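Local structure of exoglucanase A (Cellulomonas fimi, 7CBD) at residues Pro19-Ser24 / Phe361-Pro366; Ala39-Thr44 / Thr422-Ala427; Ala234-Leu239 / Cys335-Ala340; Asn379-Arg384 / Ala412-Glu417; Thr406-Leu411 / Phe416-Val421. The protein hydrolyses beta-1,4-glucosidic bonds of cellulose with inversion of anomeric configuration through this family 6 catalytic domain, releasing cellobiose from non-reducing chain ends. All coordinates share one frame; numbering follows the deposited sequence.

Contact 1: Pro19-Ser24 / Phe361-Pro366; sequences PTWAAS and FVWIKP
Trp21 reaches from helix 19-30 and lays one face of its indole on the ring of Pro366, in the loop that follows strand 358-362. This is the tight part of the contact. CB of Pro366 stands over the five-membered ring of the indole, 3.5 Å from Trp21 CD1 and equally near its NE1. The first torsion, chi1 174°, turns CG opposite the backbone N and carries the ring away from the helix toward that loop. The far end of the indole is held more loosely: Trp21 CH2 comes to 4.1 Å from Trp363 CZ3, where it meets the edge of the second indole, and the two side chains cross at about a right angle. The outer side of the helix, at Ala23, is exposed. Both indole nitrogens find backbone oxygens, Trp21 NE1 donating to Pro367 O and Trp363 NE1 to Arg344 O, while Val45 of helix 36-45 touches both rings. With an alanine at Trp21, the face of Pro366 would probably lose its cover and Pro367 O its indole donor. No polar bond spans the two segments, so the join is apolar ring against ring. The hydrogen bond to Pro367 probably helps to set the indole's rotation, and dispersion holds an outer helix against the loop that runs on toward the predicted active-site residue Asp371.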
# COMPACT_ATOMS: atom_id res chain seq x y z
N PRO A 19 -6.16 14.21 -10.09
CA PRO A 19 -5.61 14.99 -11.22
C PRO A 19 -4.21 15.50 -10.97
O PRO A 19 -3.48 15.75 -11.94
CB PRO A 19 -6.62 16.14 -11.39
CG PRO A 19 -7.21 16.29 -10.03
CD PRO A 19 -7.27 14.92 -9.42
N THR A 20 -3.81 15.68 -9.71
CA THR A 20 -2.45 16.14 -9.43
C THR A 20 -1.44 15.05 -9.75
O THR A 20 -0.42 15.31 -10.41
CB THR A 20 -2.36 16.57 -7.96
OG1 THR A 20 -3.41 17.50 -7.68
CG2 THR A 20 -1.00 17.22 -7.66
N TRP A 21 -1.72 13.82 -9.32
CA TRP A 21 -0.84 12.71 -9.67
C TRP A 21 -0.90 12.43 -11.17
O TRP A 21 0.14 12.18 -11.80
CB TRP A 21 -1.22 11.47 -8.86
CG TRP A 21 -0.46 10.24 -9.26
CD1 TRP A 21 0.79 9.86 -8.85
CD2 TRP A 21 -0.93 9.21 -10.14
NE1 TRP A 21 1.13 8.66 -9.44
CE2 TRP A 21 0.09 8.24 -10.24
CE3 TRP A 21 -2.11 9.02 -10.86
CZ2 TRP A 21 -0.04 7.10 -11.02
CZ3 TRP A 21 -2.24 7.89 -11.64
CH2 TRP A 21 -1.21 6.94 -11.72
N ALA A 22 -2.09 12.52 -11.77
CA ALA A 22 -2.18 12.32 -13.21
C ALA A 22 -1.30 13.32 -13.96
O ALA A 22 -0.63 12.96 -14.94
CB ALA A 22 -3.64 12.45 -13.67
N ALA A 23 -1.28 14.58 -13.51
CA ALA A 23 -0.44 15.58 -14.16
C ALA A 23 1.04 15.23 -14.00
O ALA A 23 1.83 15.40 -14.94
CB ALA A 23 -0.74 16.97 -13.60
N SER A 24 1.44 14.72 -12.83
CA SER A 24 2.82 14.28 -12.64
C SER A 24 3.17 13.15 -13.60
O SER A 24 4.26 13.13 -14.18
CB SER A 24 3.03 13.84 -11.20
OG SER A 24 2.82 14.92 -10.32
N PHE A 361 -8.94 -4.67 -6.22
CA PHE A 361 -7.55 -4.26 -6.29
C PHE A 361 -7.53 -2.74 -6.37
O PHE A 361 -8.36 -2.13 -7.06
CB PHE A 361 -6.84 -4.84 -7.52
CG PHE A 361 -6.73 -6.34 -7.50
CD1 PHE A 361 -6.49 -7.02 -6.32
CD2 PHE A 361 -6.86 -7.08 -8.67
CE1 PHE A 361 -6.39 -8.39 -6.29
CE2 PHE A 361 -6.76 -8.46 -8.66
CZ PHE A 361 -6.53 -9.12 -7.47
N VAL A 362 -6.58 -2.13 -5.66
CA VAL A 362 -6.48 -0.68 -5.54
C VAL A 362 -5.01 -0.31 -5.70
O VAL A 362 -4.11 -1.12 -5.47
CB VAL A 362 -7.01 -0.18 -4.18
CG1 VAL A 362 -8.53 -0.23 -4.15
CG2 VAL A 362 -6.44 -1.03 -3.05
N TRP A 363 -4.77 0.95 -6.09
CA TRP A 363 -3.43 1.54 -6.04
C TRP A 363 -3.43 2.51 -4.87
O TRP A 363 -3.87 3.66 -5.00
CB TRP A 363 -3.08 2.24 -7.35
CG TRP A 363 -2.74 1.31 -8.46
CD1 TRP A 363 -2.78 -0.06 -8.43
CD2 TRP A 363 -2.31 1.68 -9.77
NE1 TRP A 363 -2.39 -0.56 -9.66
CE2 TRP A 363 -2.11 0.49 -10.50
CE3 TRP A 363 -2.09 2.91 -10.40
CZ2 TRP A 363 -1.68 0.49 -11.83
CZ3 TRP A 363 -1.67 2.91 -11.72
CH2 TRP A 363 -1.47 1.71 -12.42
N ILE A 364 -2.97 2.04 -3.72
CA ILE A 364 -2.90 2.91 -2.55
C ILE A 364 -1.67 3.80 -2.64
O ILE A 364 -1.77 5.03 -2.70
CB ILE A 364 -2.99 2.12 -1.23
CG1 ILE A 364 -4.27 1.28 -1.17
CG2 ILE A 364 -2.94 3.07 -0.06
CD1 ILE A 364 -5.57 2.07 -1.32
N LYS A 365 -0.48 3.21 -2.69
CA LYS A 365 0.71 3.98 -3.02
C LYS A 365 0.61 4.44 -4.48
O LYS A 365 0.30 3.63 -5.35
CB LYS A 365 1.94 3.11 -2.86
CG LYS A 365 3.24 3.82 -3.19
CD LYS A 365 3.61 4.84 -2.13
CE LYS A 365 4.95 5.49 -2.44
NZ LYS A 365 5.46 6.35 -1.33
N PRO A 366 0.86 5.71 -4.79
CA PRO A 366 0.81 6.16 -6.19
C PRO A 366 2.11 5.85 -6.90
O PRO A 366 3.18 6.32 -6.48
CB PRO A 366 0.59 7.68 -6.08
CG PRO A 366 0.15 7.92 -4.63
CD PRO A 366 0.93 6.86 -3.87

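Contact 2: Ala39-Thr44 / Thr422-Ala427; sequences AAKMRT and TLVKNA
Val424 on helix 417-425 pushes its two methyl groups against Lys41 and Met42, neighbours on helix 36-45. The apolar contacts come first. Val424 CG1, opposite the backbone N at chi1 176°, meets the base of the lysine side chain, with CG1 3.7 Å from Lys41 CB. The other branch, Val424 CG2, lies 4.1 Å from Met42 CG, the valine and methionine side chains crossing at about a right angle. Met42 stretches out beyond CG and also packs on Phe420 and Val421, one turn earlier on the partner helix. Leu38 touches Val424 too, so the valine is bordered by three side chains of the one helix.

The polar link is made through water. Lys41 runs extended beyond CG and gives a proton from NZ to a water at 3.2 Å; that water in turn donates to Val424 O at 2.9 Å. Val424 O also accepts the backbone N of Ala427, at 3.2 Å, where the helix is finishing, since Asn426 has already left helical angles. A cationic amine lying near the C-terminal end of a helix, even one water away, is probably favourable electrostatically.

Further polar bonds fasten the neighbourhood: Thr44 OG1 and Arg43 NE reach the tail at Gly432 and Thr434, and Asn426 ND2 reaches Gly339 O. Far from the annotated catalytic residues, this is helix-on-helix packing in the outer helical layer of the alpha/beta barrel fold of family 6.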
# COMPACT_ATOMS: atom_id res chain seq x y z
N ALA A 39 6.28 6.53 -23.47
CA ALA A 39 5.41 7.66 -23.16
C ALA A 39 3.94 7.27 -23.25
O ALA A 39 3.14 7.68 -22.40
CB ALA A 39 5.72 8.83 -24.10
N ALA A 40 3.57 6.49 -24.27
CA ALA A 40 2.18 6.09 -24.44
C ALA A 40 1.70 5.22 -23.27
O ALA A 40 0.56 5.35 -22.81
CB ALA A 40 2.00 5.37 -25.77
N LYS A 41 2.56 4.32 -22.79
CA LYS A 41 2.21 3.51 -21.62
C LYS A 41 2.04 4.38 -20.38
O LYS A 41 1.11 4.17 -19.59
CB LYS A 41 3.29 2.47 -21.37
CG LYS A 41 3.40 1.37 -22.42
CD LYS A 41 4.56 0.45 -22.04
CE LYS A 41 4.59 -0.83 -22.84
NZ LYS A 41 5.66 -1.74 -22.33
N MET A 42 2.93 5.35 -20.19
CA MET A 42 2.79 6.27 -19.07
C MET A 42 1.46 7.02 -19.14
O MET A 42 0.79 7.21 -18.12
CB MET A 42 3.97 7.24 -19.01
CG MET A 42 5.29 6.57 -18.71
SD MET A 42 6.62 7.78 -18.54
CE MET A 42 7.93 6.75 -17.88
N ARG A 43 1.05 7.44 -20.34
CA ARG A 43 -0.24 8.11 -20.47
C ARG A 43 -1.39 7.22 -20.02
O ARG A 43 -2.34 7.69 -19.39
CB ARG A 43 -0.44 8.62 -21.89
CG ARG A 43 0.53 9.75 -22.26
CD ARG A 43 0.14 10.46 -23.54
NE ARG A 43 0.18 9.58 -24.71
CZ ARG A 43 1.22 9.45 -25.52
NH1 ARG A 43 2.35 10.13 -25.30
NH2 ARG A 43 1.15 8.63 -26.56
N THR A 44 -1.31 5.92 -20.31
CA THR A 44 -2.33 4.99 -19.81
C THR A 44 -2.35 4.95 -18.29
O THR A 44 -3.42 4.96 -17.66
CB THR A 44 -2.09 3.59 -20.37
OG1 THR A 44 -2.13 3.66 -21.80
CG2 THR A 44 -3.15 2.61 -19.87
N THR A 422 11.24 2.45 -14.57
CA THR A 422 11.33 1.02 -14.32
C THR A 422 9.97 0.42 -13.98
O THR A 422 9.63 -0.67 -14.46
CB THR A 422 12.32 0.77 -13.18
OG1 THR A 422 13.62 1.20 -13.60
CG2 THR A 422 12.37 -0.70 -12.80
N LEU A 423 9.17 1.13 -13.17
CA LEU A 423 7.85 0.63 -12.79
C LEU A 423 6.98 0.38 -14.01
O LEU A 423 6.25 -0.62 -14.07
CB LEU A 423 7.16 1.62 -11.86
CG LEU A 423 7.61 1.60 -10.40
CD1 LEU A 423 7.03 2.80 -9.67
CD2 LEU A 423 7.20 0.30 -9.72
N VAL A 424 7.05 1.27 -15.00
CA VAL A 424 6.24 1.11 -16.20
C VAL A 424 6.82 0.04 -17.11
O VAL A 424 6.11 -0.84 -17.60
CB VAL A 424 6.08 2.47 -16.92
CG1 VAL A 424 5.32 2.30 -18.23
CG2 VAL A 424 5.37 3.46 -16.02
N LYS A 425 8.14 0.07 -17.33
CA LYS A 425 8.79 -0.95 -18.15
C LYS A 425 8.53 -2.34 -17.61
O LYS A 425 8.37 -3.30 -18.38
CB LYS A 425 10.29 -0.70 -18.20
CG LYS A 425 10.73 0.45 -19.07
CD LYS A 425 12.24 0.58 -18.99
CE LYS A 425 12.83 1.31 -20.16
NZ LYS A 425 12.32 2.69 -20.25
N ASN A 426 8.51 -2.49 -16.28
CA ASN A 426 8.42 -3.79 -15.65
C ASN A 426 7.01 -4.14 -15.21
O ASN A 426 6.83 -5.03 -14.37
CB ASN A 426 9.40 -3.89 -14.47
CG ASN A 426 10.84 -3.97 -14.92
OD1 ASN A 426 11.13 -3.98 -16.12
ND2 ASN A 426 11.76 -4.05 -13.97
N ALA A 427 6.01 -3.48 -15.76
CA ALA A 427 4.64 -3.76 -15.36
C ALA A 427 4.24 -5.18 -15.73
O ALA A 427 4.64 -5.71 -16.77
CB ALA A 427 3.69 -2.78 -16.03
O HOH W 1 4.51 -2.39 -19.47

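Contact 3: Ala234-Leu239 / Cys335-Ala340; sequences ANTTPL and CNPLGA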
# COMPACT_ATOMS: atom_id res chain seq x y z
N ALA A 234 2.05 0.20 -0.26
CA ALA A 234 3.38 0.74 -0.50
C ALA A 234 4.46 -0.33 -0.55
O ALA A 234 5.64 0.01 -0.51
CB ALA A 234 3.75 1.84 0.50
N ASN A 235 4.09 -1.60 -0.68
CA ASN A 235 5.04 -2.69 -0.79
C ASN A 235 4.97 -3.29 -2.19
O ASN A 235 4.27 -2.78 -3.07
CB ASN A 235 4.83 -3.73 0.33
CG ASN A 235 6.13 -4.42 0.73
OD1 ASN A 235 6.59 -5.34 0.06
ND2 ASN A 235 6.74 -3.95 1.81
N THR A 236 5.74 -4.36 -2.39
CA THR A 236 5.92 -4.94 -3.71
C THR A 236 5.72 -6.45 -3.74
O THR A 236 5.92 -7.05 -4.79
CB THR A 236 7.31 -4.60 -4.27
OG1 THR A 236 8.32 -5.10 -3.38
CG2 THR A 236 7.48 -3.10 -4.42
N THR A 237 5.30 -7.06 -2.64
CA THR A 237 5.15 -8.51 -2.64
C THR A 237 4.14 -8.91 -3.71
O THR A 237 3.07 -8.30 -3.80
CB THR A 237 4.69 -8.96 -1.26
OG1 THR A 237 5.68 -8.57 -0.30
CG2 THR A 237 4.49 -10.46 -1.22
N PRO A 238 4.46 -9.89 -4.56
CA PRO A 238 3.60 -10.15 -5.73
C PRO A 238 2.19 -10.57 -5.35
O PRO A 238 1.95 -11.15 -4.29
CB PRO A 238 4.32 -11.27 -6.48
CG PRO A 238 5.33 -11.80 -5.55
CD PRO A 238 5.68 -10.70 -4.59
N LEU A 239 1.27 -10.27 -6.25
CA LEU A 239 -0.10 -10.76 -6.12
C LEU A 239 -0.12 -12.28 -6.09
O LEU A 239 -0.74 -12.89 -5.22
CB LEU A 239 -0.93 -10.21 -7.27
CG LEU A 239 -2.43 -10.47 -7.21
CD1 LEU A 239 -3.05 -9.81 -5.97
CD2 LEU A 239 -3.11 -10.00 -8.48
N CYS A 335 11.91 -0.23 0.97
CA CYS A 335 12.19 1.12 0.49
C CYS A 335 12.76 1.09 -0.93
O CYS A 335 13.93 0.72 -1.14
CB CYS A 335 13.11 1.90 1.43
SG CYS A 335 13.14 3.62 0.91
N ASN A 336 11.95 1.53 -1.89
CA ASN A 336 12.35 1.66 -3.29
C ASN A 336 13.15 0.46 -3.80
O ASN A 336 14.21 0.66 -4.41
CB ASN A 336 13.19 2.92 -3.48
CG ASN A 336 12.48 4.19 -3.04
OD1 ASN A 336 11.29 4.38 -3.31
ND2 ASN A 336 13.22 5.08 -2.37
N PRO A 337 12.71 -0.78 -3.60
CA PRO A 337 13.51 -1.91 -4.08
C PRO A 337 13.70 -1.85 -5.59
O PRO A 337 12.77 -1.59 -6.35
CB PRO A 337 12.68 -3.13 -3.68
CG PRO A 337 11.28 -2.62 -3.59
CD PRO A 337 11.42 -1.23 -3.04
N LEU A 338 14.93 -2.13 -6.02
CA LEU A 338 15.24 -2.09 -7.44
C LEU A 338 14.42 -3.12 -8.21
O LEU A 338 14.23 -4.26 -7.77
CB LEU A 338 16.72 -2.37 -7.64
CG LEU A 338 17.59 -1.12 -7.50
CD1 LEU A 338 19.04 -1.49 -7.23
CD2 LEU A 338 17.48 -0.23 -8.73
N GLY A 339 13.95 -2.72 -9.39
CA GLY A 339 13.36 -3.63 -10.35
C GLY A 339 11.87 -3.83 -10.25
O GLY A 339 11.30 -4.54 -11.10
N ALA A 340 11.20 -3.22 -9.28
CA ALA A 340 9.77 -3.41 -9.11
C ALA A 340 9.00 -2.85 -10.31
O ALA A 340 9.44 -1.89 -10.97
CB ALA A 340 9.30 -2.72 -7.84
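Pro337 and Ala340 form one wall against Thr236, and the loop that carries them can be followed from Cys335. That cysteine points away from Thr236 and is tied by a disulfide to Cys389. Asn336 also turns away; its backbone N is hydrogen-bonded to Asp371 OD2, of the predicted active-site residue, and its side chain to Gln419. At Pro337 the loop meets its partner: the ring carbon CG lies 3.9 Å from Thr236 OG1 and just as far from Thr236 CG2, the proline ring and the threonine branches running antiparallel, side by side. A type II turn then runs from Pro337 to Ala340. Gly339 sits at its third position with phi 91°, where a side chain would press on the preceding carbonyl. The turn returns Ala340 to the contact, with its CB 3.9 Å from Thr236 CG2. Thr236 CG2 therefore touches both ends of the turn.

Thr236 is steadied from its own side. Its backbone N donates to Asn235 OD1 at 2.8 Å, nearly straight at 162°, though the donor is tilted well out of the carbonyl plane. Asn235 OD1 also takes a bond from Arg328 NH1, and Thr236 O receives one from Trp301 NE1. The side chain of Pro337 is only about 4 Å from that of Asp371. Two irregular loops meeting beside a carboxylate predicted to be catalytic are what an alpha/beta barrel shows at the active-site end of its strands.

Contact 4: Asn379-Arg384 / Ala412-Glu417; sequences NDQGKR and AGQWFE
Gln381 and Lys383, in the loop after strand 358-362, reach toward Ala412 and Gln414 in the one leading into helix 417-425. Asn379 shapes its loop first: OD1 accepts the backbone N of Lys383 at 3.0 Å, in the carbonyl plane and on a lone pair, and takes a weak bond from Gln381 N. Asn379 ND2 donates to Lys383 O at 3.1 Å, almost dead straight at 175°. Gln381, with CG opposite its carbonyl carbon at chi1 -64°, extends across to the partner loop; NE2 gives a proton to a water at 2.9 Å. The same water accepts from Gln414 NE2 at 2.8 Å, in the conformer described, and donates to Ala412 O at 2.6 Å. The two glutamine amides, their planes 79° apart, both offer N-H to this water. Lys383, in one of its two modelled positions, runs out extended so that NZ lies 2.6 Å from Ala412 O and 2.8 Å from Gln381 OE1, a little out of each carbonyl plane.

In this conformer Ala412 O is gripped by an ammonium group and a water at once, which probably polarises its carbonyl. The side chain of Ala412 is about 6 Å from that of the predicted active-site residue Asp371. No salt bridge links the two segments, and since Lys383 and Gln414 each have second positions, these bonds may not be made all the time.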
# COMPACT_ATOMS: atom_id res chain seq x y z
N ASN A 379 16.82 19.14 3.59
CA ASN A 379 15.52 19.35 2.97
C ASN A 379 14.63 20.22 3.85
O ASN A 379 14.76 20.25 5.08
CB ASN A 379 14.83 18.01 2.67
CG ASN A 379 14.45 17.25 3.93
OD1 ASN A 379 13.36 17.42 4.46
ND2 ASN A 379 15.35 16.40 4.40
N ASP A 380 13.70 20.93 3.19
CA ASP A 380 12.75 21.82 3.84
C ASP A 380 11.48 21.11 4.28
O ASP A 380 10.47 21.78 4.54
CB ASP A 380 12.44 23.03 2.96
CG ASP A 380 11.82 22.65 1.61
OD1 ASP A 380 11.61 21.45 1.35
OD2 ASP A 380 11.54 23.58 0.82
N GLN A 381 11.49 19.78 4.34
CA GLN A 381 10.45 19.02 5.02
C GLN A 381 10.87 18.57 6.41
O GLN A 381 10.03 18.08 7.17
CB GLN A 381 10.07 17.79 4.19
CG GLN A 381 9.46 18.11 2.85
CD GLN A 381 8.79 16.91 2.24
OE1 GLN A 381 8.33 16.02 2.95
NE2 GLN A 381 8.73 16.87 0.91
N GLY A 382 12.14 18.73 6.76
CA GLY A 382 12.63 18.18 8.01
C GLY A 382 12.60 16.67 8.07
O GLY A 382 12.67 16.09 9.16
N LYS A 383 12.50 16.00 6.92
CA LYS A 383 12.47 14.55 6.89
C LYS A 383 13.85 13.99 7.21
O LYS A 383 14.88 14.62 6.94
CB LYS A 383 12.02 14.05 5.52
CG LYS A 383 10.58 13.60 5.47
CD LYS A 383 10.13 13.41 4.03
CE LYS A 383 8.70 12.92 3.95
NZ LYS A 383 8.13 13.22 2.61
N ARG A 384 13.86 12.79 7.77
CA ARG A 384 15.08 12.14 8.25
C ARG A 384 15.43 10.94 7.39
O ARG A 384 14.58 10.36 6.71
CB ARG A 384 14.90 11.71 9.70
CG ARG A 384 14.37 12.82 10.58
CD ARG A 384 15.34 13.98 10.59
NE ARG A 384 16.61 13.59 11.18
CZ ARG A 384 16.83 13.48 12.49
NH1 ARG A 384 15.86 13.76 13.35
NH2 ARG A 384 18.02 13.11 12.93
N ALA A 412 10.21 10.86 0.52
CA ALA A 412 8.94 10.16 0.36
C ALA A 412 7.89 11.09 -0.23
O ALA A 412 7.75 12.23 0.20
CB ALA A 412 8.48 9.63 1.71
N GLY A 413 7.16 10.59 -1.23
CA GLY A 413 6.12 11.36 -1.87
C GLY A 413 6.56 12.19 -3.05
O GLY A 413 5.72 12.65 -3.83
N GLN A 414 7.87 12.41 -3.20
CA GLN A 414 8.39 13.17 -4.33
C GLN A 414 8.52 12.27 -5.56
O GLN A 414 8.65 11.05 -5.46
CB GLN A 414 9.74 13.78 -3.98
CG GLN A 414 9.67 14.79 -2.84
CD GLN A 414 8.83 15.99 -3.20
OE1 GLN A 414 9.14 16.71 -4.15
NE2 GLN A 414 7.77 16.22 -2.45
N TRP A 415 8.48 12.90 -6.74
CA TRP A 415 8.54 12.15 -7.99
C TRP A 415 9.91 11.53 -8.18
O TRP A 415 10.94 12.22 -8.08
CB TRP A 415 8.21 13.05 -9.17
CG TRP A 415 8.02 12.24 -10.39
CD1 TRP A 415 8.91 12.04 -11.41
CD2 TRP A 415 6.88 11.43 -10.69
NE1 TRP A 415 8.38 11.18 -12.33
CE2 TRP A 415 7.14 10.79 -11.91
CE3 TRP A 415 5.65 11.20 -10.05
CZ2 TRP A 415 6.22 9.93 -12.51
CZ3 TRP A 415 4.75 10.34 -10.64
CH2 TRP A 415 5.04 9.73 -11.87
N PHE A 416 9.94 10.24 -8.48
CA PHE A 416 11.17 9.47 -8.60
C PHE A 416 11.28 9.03 -10.07
O PHE A 416 10.75 8.00 -10.46
CB PHE A 416 11.09 8.28 -7.65
CG PHE A 416 12.41 7.59 -7.39
CD1 PHE A 416 12.52 6.67 -6.36
CD2 PHE A 416 13.54 7.86 -8.16
CE1 PHE A 416 13.71 6.02 -6.11
CE2 PHE A 416 14.75 7.20 -7.91
CZ PHE A 416 14.83 6.29 -6.88
N GLU A 417 12.02 9.83 -10.85
CA GLU A 417 12.01 9.70 -12.31
C GLU A 417 12.41 8.31 -12.78
O GLU A 417 11.68 7.67 -13.54
CB GLU A 417 12.95 10.75 -12.90
CG GLU A 417 12.86 10.87 -14.42
CD GLU A 417 11.66 11.67 -14.89
OE1 GLU A 417 10.89 12.14 -14.02
OE2 GLU A 417 11.48 11.83 -16.11
O HOH W 2 7.04 14.73 -0.16

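Contact 5: Thr406-Leu411 / Phe416-Val421; sequences TPNAPL and FEEQFV
The loop 406-411 runs past the start of helix 417-425, its backbone nearest where the CA of Ala409 is 6.2 Å from the CA of Phe416, the residue at the N-cap position. Phe416 fills the space between. Its first torsion, chi1 -165°, swings the ring out from the helix start and under the loop. Two CH-pi contacts lie over one face: Ala409 CA is 3.8 Å from the ring centroid and 25° off the normal, Pro410 CD 3.9 Å from it and 20° off. Gln419 CB, from the helix itself, covers the opposite face, so the ring is sandwiched. At the rim, Pro407 O lies near the ring plane 3.4 Å from Phe416 CZ, where the slightly positive edge probably suits a carbonyl. Thr406 CG2 presses obliquely on the same end, also 3.4 Å from Phe416 CZ, while its hydroxyl bonds to Asn336 O.

A leucine in place of Phe416 would lack the flat ring and is likely to leave Ala409 CA and Pro410 CD without their CH-pi partner and a gap beside Pro407 O.

On the exposed flank, in the conformer of Glu418 described, a water donates to Asn408 O at 2.7 Å and to Glu418 OE1 at 2.6 Å; the bridge is not certain in the other. With its ring packed beneath the loop, Phe416 probably helps to set how the chain enters helix 417-425, the last helix of this alpha/beta barrel domain, its side chain about 7 Å from that of the predicted active-site residue Asp371.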
# COMPACT_ATOMS: atom_id res chain seq x y z
N THR A 406 16.83 1.58 -4.69
CA THR A 406 17.12 2.34 -5.91
C THR A 406 17.87 3.62 -5.56
O THR A 406 17.40 4.38 -4.70
CB THR A 406 15.81 2.66 -6.66
OG1 THR A 406 15.06 1.46 -6.88
CG2 THR A 406 16.11 3.31 -8.00
N PRO A 407 19.03 3.88 -6.15
CA PRO A 407 19.79 5.09 -5.82
C PRO A 407 19.12 6.34 -6.36
O PRO A 407 18.22 6.29 -7.19
CB PRO A 407 21.15 4.88 -6.51
CG PRO A 407 21.21 3.44 -6.82
CD PRO A 407 19.79 2.99 -7.05
N ASN A 408 19.62 7.48 -5.88
CA ASN A 408 19.16 8.79 -6.33
C ASN A 408 17.68 9.01 -6.04
O ASN A 408 16.96 9.63 -6.83
CB ASN A 408 19.51 9.06 -7.79
CG ASN A 408 21.00 9.18 -8.00
OD1 ASN A 408 21.67 9.95 -7.30
ND2 ASN A 408 21.54 8.42 -8.95
N ALA A 409 17.22 8.52 -4.89
CA ALA A 409 15.81 8.60 -4.51
C ALA A 409 15.53 9.90 -3.76
O ALA A 409 16.27 10.25 -2.84
CB ALA A 409 15.44 7.44 -3.60
N PRO A 410 14.45 10.61 -4.10
CA PRO A 410 14.08 11.81 -3.35
C PRO A 410 13.26 11.44 -2.11
O PRO A 410 13.02 10.27 -1.82
CB PRO A 410 13.22 12.57 -4.35
CG PRO A 410 12.53 11.50 -5.12
CD PRO A 410 13.53 10.35 -5.22
N LEU A 411 12.84 12.47 -1.37
CA LEU A 411 12.05 12.26 -0.16
C LEU A 411 10.75 11.53 -0.49
O LEU A 411 10.25 11.57 -1.61
CB LEU A 411 11.68 13.61 0.47
CG LEU A 411 12.79 14.51 1.01
CD1 LEU A 411 12.19 15.80 1.56
CD2 LEU A 411 13.61 13.79 2.08
N PHE A 416 9.94 10.24 -8.48
CA PHE A 416 11.17 9.47 -8.60
C PHE A 416 11.28 9.03 -10.07
O PHE A 416 10.75 8.00 -10.46
CB PHE A 416 11.09 8.28 -7.65
CG PHE A 416 12.41 7.59 -7.39
CD1 PHE A 416 12.52 6.67 -6.36
CD2 PHE A 416 13.54 7.86 -8.16
CE1 PHE A 416 13.71 6.02 -6.11
CE2 PHE A 416 14.75 7.20 -7.91
CZ PHE A 416 14.83 6.29 -6.88
N GLU A 417 12.02 9.83 -10.85
CA GLU A 417 12.01 9.70 -12.31
C GLU A 417 12.41 8.31 -12.78
O GLU A 417 11.68 7.67 -13.54
CB GLU A 417 12.95 10.75 -12.90
CG GLU A 417 12.86 10.87 -14.42
CD GLU A 417 11.66 11.67 -14.89
OE1 GLU A 417 10.89 12.14 -14.02
OE2 GLU A 417 11.48 11.83 -16.11
N GLU A 418 13.58 7.84 -12.34
CA GLU A 418 14.10 6.56 -12.80
C GLU A 418 13.22 5.41 -12.33
O GLU A 418 12.99 4.45 -13.08
CB GLU A 418 15.53 6.36 -12.27
CG GLU A 418 16.51 7.42 -12.72
CD GLU A 418 16.78 8.43 -11.63
OE1 GLU A 418 15.81 8.93 -11.03
OE2 GLU A 418 17.98 8.71 -11.38
N GLN A 419 12.73 5.50 -11.10
CA GLN A 419 11.88 4.45 -10.56
C GLN A 419 10.59 4.33 -11.36
O GLN A 419 10.15 3.22 -11.66
CB GLN A 419 11.58 4.74 -9.10
CG GLN A 419 10.71 3.69 -8.44
CD GLN A 419 10.32 4.09 -7.04
OE1 GLN A 419 9.67 5.11 -6.85
NE2 GLN A 419 10.73 3.29 -6.05
N PHE A 420 9.99 5.46 -11.74
CA PHE A 420 8.76 5.37 -12.53
C PHE A 420 9.02 4.75 -13.90
O PHE A 420 8.20 3.96 -14.38
CB PHE A 420 8.09 6.73 -12.68
CG PHE A 420 6.72 6.65 -13.30
CD1 PHE A 420 5.68 6.00 -12.64
CD2 PHE A 420 6.46 7.21 -14.53
CE1 PHE A 420 4.42 5.92 -13.19
CE2 PHE A 420 5.19 7.13 -15.09
CZ PHE A 420 4.18 6.49 -14.42
N VAL A 421 10.15 5.08 -14.53
CA VAL A 421 10.51 4.44 -15.79
C VAL A 421 10.54 2.92 -15.61
O VAL A 421 9.95 2.17 -16.40
CB VAL A 421 11.85 4.99 -16.31
CG1 VAL A 421 12.41 4.11 -17.42
CG2 VAL A 421 11.67 6.42 -16.79
O HOH W 3 15.80 10.67 -9.04

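From the N terminus, helix 19-30 opens contact 1 and helix 36-45 opens contact 2. Contact 3 comes next to close, joining the loops after strand 228-231 and before strand 347-348 inside both longer loops. Contact 1 closes at the end of strand 358-362, contact 2 only at helix 417-425, so the two cross. Contacts 4 and 5 follow contact 1 in series, lie within the span of contact 2 and end together on Phe416 and Glu417. Helix 417-425 is the meeting point: contact 5 leads into it, contact 2 binds its end to helix 36-45, and contact 3 adjoins contact 5 through Asn336.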